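Local coordinates for malonate decarboxylase subunit alpha (Acinetobacter baumannii ATCC 17978, PDB 6MPR), which probably serves as the acyl carrier protein transferase subunit of a malonate decarboxylase complex, exchanging acetyl for malonyl on the carrier before decarboxylation, at residues L55-P58 with G59-V62; R347-R350 with M351-Q354. All coordinates share one frame; numbering follows the deposited sequence. Where two conformers were deposited one is given.

Contact 1. Residues L55-P58 with G59-V62; sequences LITP and GDKV
Asp60 turns its carboxylate back toward the backbone of Thr57, where OD2 accepts the backbone N-H of Thr57 at 3.0 Å (Thr57 N to Asp60 OD2). The donor comes from above the carboxylate plane, 64° out of it, although the N-H itself points well at the oxygen (161°). In return Asp60 N donates a hydrogen bond to Thr57 O at 3.0 Å, so the two residues are tied by a reciprocal pair, one bond through backbone alone and one through the side chain. Two waters extend the grip. Water 1 donates to Asp60 OD2 (2.6 Å) and to Leu55 O, carrying the carboxylate to the last turn of helix 48-55; water 2 joins Asp60 OD1 to Pro58 O, each 2.8 Å from the water oxygen. Both carboxylate oxygens are thus engaged in this buried setting, which should hold the group's rotation. A first torsion away from a staggered value (chi1 -91°) brings OD2 within bonding distance of Thr57 N. Ile56 flanks it with its CG2 branch, 3.8 Å from Asp60 OD2, and the same methyl meets Val62 CG2 at 4.1 Å, the two side chains crossing at about a right angle. Val158 also packs on Ile56, Asp60 and Val62. Thr57 to Asp60 forms a type II beta turn with Pro58 and Gly59 at its corners, Gly59 taking the positive phi. It links a helix to strand 61-64, an interior strand of an eight-stranded parallel sheet, consistent with the Rossmann-like alpha/beta fold of the family.

Contact 2. Residues R347-R350 with M351-Q354; sequences RSNR and MMCQ
Asn349 O receives Cys353 N at 2.9 Å and Arg350 O receives Gln354 N at 2.8 Å, the opening i to i+4 bonds of helix 350-359. Asn349 stands just before the helix and turns its amide back over the first turn: with CG anti to the backbone N (chi1 -176°), OD1 reaches Met352 N at 3.0 Å. The N-H points nearly straight at the oxygen but comes from above the amide plane, 57° out of it. A second N-H of the helix start is served through water 3, which accepts from Met351 N at 3.0 Å and donates to Asn349 OD1. On the face of the amide that Met352 N approaches, Met352 CB lies over Asn349 CG, 3.5 Å away, and the two side chains cross at about a right angle. The other arm of the amide, Asn349 ND2, is hydrogen-bonded to Glu186 of the second subunit, whose carboxylate also forms a salt bridge with Arg347, so the capping residue is anchored across the dimer interface. Arg350 and Gln354 run side by side in the same direction, CG to CG 4.1 Å. At their ends water 4 lies in the guanidinium plane, accepting from Arg350 NE at 2.8 Å and from Gln354 NE2 at 3.1 Å, with guanidinium and amide 37° apart. Stronger partners fix both ends: Glu179 and Asp180 bind Arg350 NH1 by salt bridges, and Asn393 bonds to Gln354 OE1. The whole is an asparagine N-cap at a buried helix start that borders the subunit interface.

From the N terminus the chain leaves helix 48-55 and passes at once through contact 1, a tight turn that delivers it into strand 61-64, inside the parallel sheet between strands 158-163 and 90-94. Nearly three hundred residues later, contact 2 marks where the loop after helix 328-332 turns into helix 350-359, which leads on to strand 363-366 of the mixed sheet. The two are in series and do not nest or cross; the centres of contact 1 and contact 2 are 28 Å apart and their nearest atoms about 16 Å. Residues 55-62 meet no other chain, whereas residues 347-354 join helices 143-149 and 181-189 to strand 317-319 and touch the second subunit.

Contact 1. Residues L55-P58 with G59-V62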
ATOM      1  N   LEU A  55      22.093  16.806 -17.082  1.00 17.93           N
ATOM      2  CA  LEU A  55      21.142  16.757 -15.977  1.00 18.08           C
ATOM      3  C   LEU A  55      21.445  15.652 -14.971  1.00 15.99           C
ATOM      4  O   LEU A  55      21.037  15.755 -13.804  1.00 17.66           O
ATOM      5  CB  LEU A  55      19.723  16.565 -16.519  1.00 17.35           C
ATOM      6  CG  LEU A  55      19.209  17.731 -17.360  1.00 21.12           C
ATOM      7  CD1 LEU A  55      17.866  17.385 -17.926  1.00 15.77           C
ATOM      8  CD2 LEU A  55      19.114  18.990 -16.511  1.00 15.37           C
ATOM      9  N   ILE A  56      22.111  14.592 -15.396  1.00 15.66           N
ATOM     10  CA  ILE A  56      22.435  13.462 -14.528  1.00 13.30           C
ATOM     11  C   ILE A  56      23.874  13.611 -14.067  1.00 14.86           C
ATOM     12  O   ILE A  56      24.730  14.117 -14.805  1.00 19.82           O
ATOM     13  CB  ILE A  56      22.222  12.116 -15.250  1.00 11.90           C
ATOM     14  CG1 ILE A  56      20.803  12.021 -15.821  1.00 16.09           C
ATOM     15  CG2 ILE A  56      22.503  10.938 -14.309  1.00 11.18           C
ATOM     16  CD1 ILE A  56      20.584  10.759 -16.615  1.00 15.82           C
ATOM     17  N   THR A  57      24.135  13.219 -12.822  1.00 14.37           N
ATOM     18  CA  THR A  57      25.428  13.316 -12.156  0.60 19.46           C
ATOM     19  C   THR A  57      25.863  11.918 -11.725  1.00 18.59           C
ATOM     20  O   THR A  57      25.008  11.106 -11.353  1.00 17.05           O
ATOM     21  CB  THR A  57      25.316  14.238 -10.926  0.60 23.48           C
ATOM     22  OG1 THR A  57      24.664  15.458 -11.304  0.60 28.17           O
ATOM     23  CG2 THR A  57      26.686  14.588 -10.326  0.60 24.65           C
ATOM     24  N   PRO A  58      27.157  11.604 -11.745  1.00 15.61           N
ATOM     25  CA  PRO A  58      27.587  10.283 -11.270  1.00 18.17           C
ATOM     26  C   PRO A  58      27.097  10.022  -9.852  1.00 16.00           C
ATOM     27  O   PRO A  58      27.048  10.925  -9.011  1.00 16.34           O
ATOM     28  CB  PRO A  58      29.113  10.363 -11.330  1.00 24.54           C
ATOM     29  CG  PRO A  58      29.395  11.389 -12.357  1.00 28.71           C
ATOM     30  CD  PRO A  58      28.280  12.388 -12.290  1.00 17.07           C
ATOM     31  N   GLY A  59      26.726   8.765  -9.587  1.00 18.00           N
ATOM     32  CA  GLY A  59      26.181   8.395  -8.294  1.00 20.49           C
ATOM     33  C   GLY A  59      24.702   8.675  -8.115  1.00 18.95           C
ATOM     34  O   GLY A  59      24.132   8.276  -7.091  1.00 20.89           O
ATOM     35  N   ASP A  60      24.060   9.351  -9.065  1.00 16.08           N
ATOM     36  CA  ASP A  60      22.634   9.644  -8.936  1.00 12.35           C
ATOM     37  C   ASP A  60      21.818   8.367  -8.817  1.00 17.29           C
ATOM     38  O   ASP A  60      22.093   7.376  -9.500  1.00 19.14           O
ATOM     39  CB  ASP A  60      22.133  10.413 -10.158  1.00 11.85           C
ATOM     40  CG  ASP A  60      22.208  11.908  -9.989  1.00 19.63           C
ATOM     41  OD1 ASP A  60      22.538  12.376  -8.881  1.00 18.69           O
ATOM     42  OD2 ASP A  60      21.909  12.614 -10.973  1.00 18.05           O
ATOM     43  N   LYS A  61      20.788   8.403  -7.965  1.00 13.06           N
ATOM     44  CA  LYS A  61      19.692   7.438  -8.045  1.00 10.41           C
ATOM     45  C   LYS A  61      18.778   7.825  -9.204  1.00  9.41           C
ATOM     46  O   LYS A  61      18.172   8.898  -9.188  1.00 11.89           O
ATOM     47  CB  LYS A  61      18.911   7.401  -6.732  1.00 12.64           C
ATOM     48  CG  LYS A  61      19.733   6.927  -5.544  1.00 16.32           C
ATOM     49  CD  LYS A  61      18.897   6.933  -4.266  1.00 16.60           C
ATOM     50  CE  LYS A  61      19.731   6.593  -3.038  1.00 25.77           C
ATOM     51  NZ  LYS A  61      20.880   7.522  -2.864  1.00 33.15           N
ATOM     52  N   VAL A  62      18.662   6.949 -10.197  1.00 12.00           N
ATOM     53  CA  VAL A  62      17.938   7.241 -11.431  1.00  8.45           C
ATOM     54  C   VAL A  62      16.841   6.207 -11.540  1.00  9.79           C
ATOM     55  O   VAL A  62      17.128   5.021 -11.716  1.00  9.50           O
ATOM     56  CB  VAL A  62      18.857   7.182 -12.661  1.00  8.65           C
ATOM     57  CG1 VAL A  62      18.061   7.442 -13.944  1.00  8.46           C
ATOM     58  CG2 VAL A  62      20.006   8.196 -12.494  1.00 12.84           C
TER
HETATM   59  O   HOH W   1      21.232  15.075 -11.250  1.00 19.21           O
HETATM   60  O   HOH W   2      24.981  12.020  -7.485  1.00 30.22           O

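Contact 2. Residues R347-R350 with M351-Q354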
ATOM      1  N   ARG A 347      -7.857   4.701 -17.059  1.00  9.26           N
ATOM      2  CA  ARG A 347      -6.826   5.220 -16.152  1.00 11.09           C
ATOM      3  C   ARG A 347      -6.346   4.041 -15.309  1.00 12.17           C
ATOM      4  O   ARG A 347      -7.012   3.639 -14.348  1.00 14.51           O
ATOM      5  CB  ARG A 347      -7.368   6.358 -15.280  1.00 11.42           C
ATOM      6  CG  ARG A 347      -6.597   6.674 -14.013  1.00 20.45           C
ATOM      7  CD  ARG A 347      -5.542   7.788 -14.163  1.00 14.95           C
ATOM      8  NE  ARG A 347      -4.940   8.074 -12.855  1.00 15.35           N
ATOM      9  CZ  ARG A 347      -3.962   8.950 -12.620  1.00 15.31           C
ATOM     10  NH1 ARG A 347      -3.434   9.676 -13.610  1.00 12.12           N
ATOM     11  NH2 ARG A 347      -3.507   9.095 -11.381  1.00 14.47           N
ATOM     12  N   SER A 348      -5.224   3.450 -15.704  1.00 12.58           N
ATOM     13  CA  SER A 348      -4.583   2.483 -14.835  1.00  9.85           C
ATOM     14  C   SER A 348      -3.820   3.216 -13.740  1.00  9.62           C
ATOM     15  O   SER A 348      -3.564   4.421 -13.815  1.00  9.94           O
ATOM     16  CB  SER A 348      -3.628   1.600 -15.622  1.00 12.01           C
ATOM     17  OG  SER A 348      -2.737   2.400 -16.367  1.00 12.23           O
ATOM     18  N   ASN A 349      -3.471   2.471 -12.699  1.00  9.93           N
ATOM     19  CA  ASN A 349      -2.705   3.045 -11.606  1.00  8.98           C
ATOM     20  C   ASN A 349      -2.120   1.852 -10.852  1.00 10.54           C
ATOM     21  O   ASN A 349      -2.817   1.246 -10.041  1.00  8.67           O
ATOM     22  CB  ASN A 349      -3.601   3.909 -10.725  1.00  8.95           C
ATOM     23  CG  ASN A 349      -2.850   4.615  -9.616  1.00 10.54           C
ATOM     24  OD1 ASN A 349      -1.867   4.097  -9.082  1.00 11.03           O
ATOM     25  ND2 ASN A 349      -3.330   5.809  -9.245  1.00  9.14           N
ATOM     26  N   ARG A 350      -0.857   1.515 -11.141  1.00  8.62           N
ATOM     27  CA  ARG A 350      -0.312   0.272 -10.587  1.00  8.96           C
ATOM     28  C   ARG A 350      -0.200   0.343  -9.069  1.00  9.93           C
ATOM     29  O   ARG A 350      -0.499  -0.640  -8.374  1.00  8.59           O
ATOM     30  CB  ARG A 350       1.044  -0.075 -11.228  1.00 11.49           C
ATOM     31  CG  ARG A 350       1.721  -1.313 -10.577  1.00  8.89           C
ATOM     32  CD  ARG A 350       2.772  -1.965 -11.484  1.00  8.51           C
ATOM     33  NE  ARG A 350       2.139  -2.788 -12.516  1.00 12.49           N
ATOM     34  CZ  ARG A 350       2.120  -2.504 -13.815  1.00 10.86           C
ATOM     35  NH1 ARG A 350       2.729  -1.423 -14.273  1.00  9.51           N
ATOM     36  NH2 ARG A 350       1.498  -3.312 -14.673  1.00 12.28           N
ATOM     37  N   MET A 351       0.193   1.495  -8.522  1.00  8.19           N
ATOM     38  CA  MET A 351       0.272   1.610  -7.066  0.56 10.07           C
ATOM     39  C   MET A 351      -1.093   1.394  -6.420  1.00  9.41           C
ATOM     40  O   MET A 351      -1.224   0.634  -5.446  1.00  7.71           O
ATOM     41  CB  MET A 351       0.842   2.965  -6.650  0.56 11.10           C
ATOM     42  CG  MET A 351       0.782   3.150  -5.132  0.56 10.64           C
ATOM     43  SD  MET A 351       2.150   4.041  -4.402  0.56 35.17           S
ATOM     44  CE  MET A 351       1.629   5.737  -4.546  0.56 36.79           C
ATOM     45  N   MET A 352      -2.132   2.052  -6.947  1.00  9.03           N
ATOM     46  CA  MET A 352      -3.457   1.932  -6.338  1.00 10.84           C
ATOM     47  C   MET A 352      -4.017   0.526  -6.496  1.00 11.04           C
ATOM     48  O   MET A 352      -4.637  -0.020  -5.567  1.00  8.91           O
ATOM     49  CB  MET A 352      -4.396   2.977  -6.940  1.00  8.08           C
ATOM     50  CG  MET A 352      -5.817   2.997  -6.383  1.00 11.66           C
ATOM     51  SD  MET A 352      -6.736   4.335  -7.196  1.00 16.05           S
ATOM     52  CE  MET A 352      -6.023   5.756  -6.367  1.00 12.55           C
ATOM     53  N   CYS A 353      -3.781  -0.081  -7.656  1.00  8.53           N
ATOM     54  CA  CYS A 353      -4.303  -1.412  -7.911  1.00  9.54           C
ATOM     55  C   CYS A 353      -3.583  -2.454  -7.062  1.00  8.25           C
ATOM     56  O   CYS A 353      -4.217  -3.357  -6.515  1.00  8.95           O
ATOM     57  CB  CYS A 353      -4.163  -1.725  -9.398  1.00  7.75           C
ATOM     58  SG  CYS A 353      -5.216  -3.033  -9.979  1.00 10.51           S
ATOM     59  N   GLN A 354      -2.253  -2.352  -6.952  1.00  7.91           N
ATOM     60  CA  GLN A 354      -1.515  -3.262  -6.069  1.00  9.73           C
ATOM     61  C   GLN A 354      -1.936  -3.091  -4.614  1.00  7.15           C
ATOM     62  O   GLN A 354      -2.070  -4.078  -3.881  1.00  8.55           O
ATOM     63  CB  GLN A 354      -0.016  -3.027  -6.211  1.00 12.46           C
ATOM     64  CG  GLN A 354       0.609  -3.650  -7.445  1.00  9.85           C
ATOM     65  CD  GLN A 354       0.779  -5.144  -7.311  1.00  9.83           C
ATOM     66  OE1 GLN A 354       1.047  -5.648  -6.221  1.00  9.50           O
ATOM     67  NE2 GLN A 354       0.622  -5.864  -8.415  1.00 10.48           N
TER
HETATM   68  O   HOH W   3       1.128   4.062  -9.810  1.00 16.13           O
HETATM   69  O   HOH W   4       1.088  -5.203 -11.458  1.00 14.23           O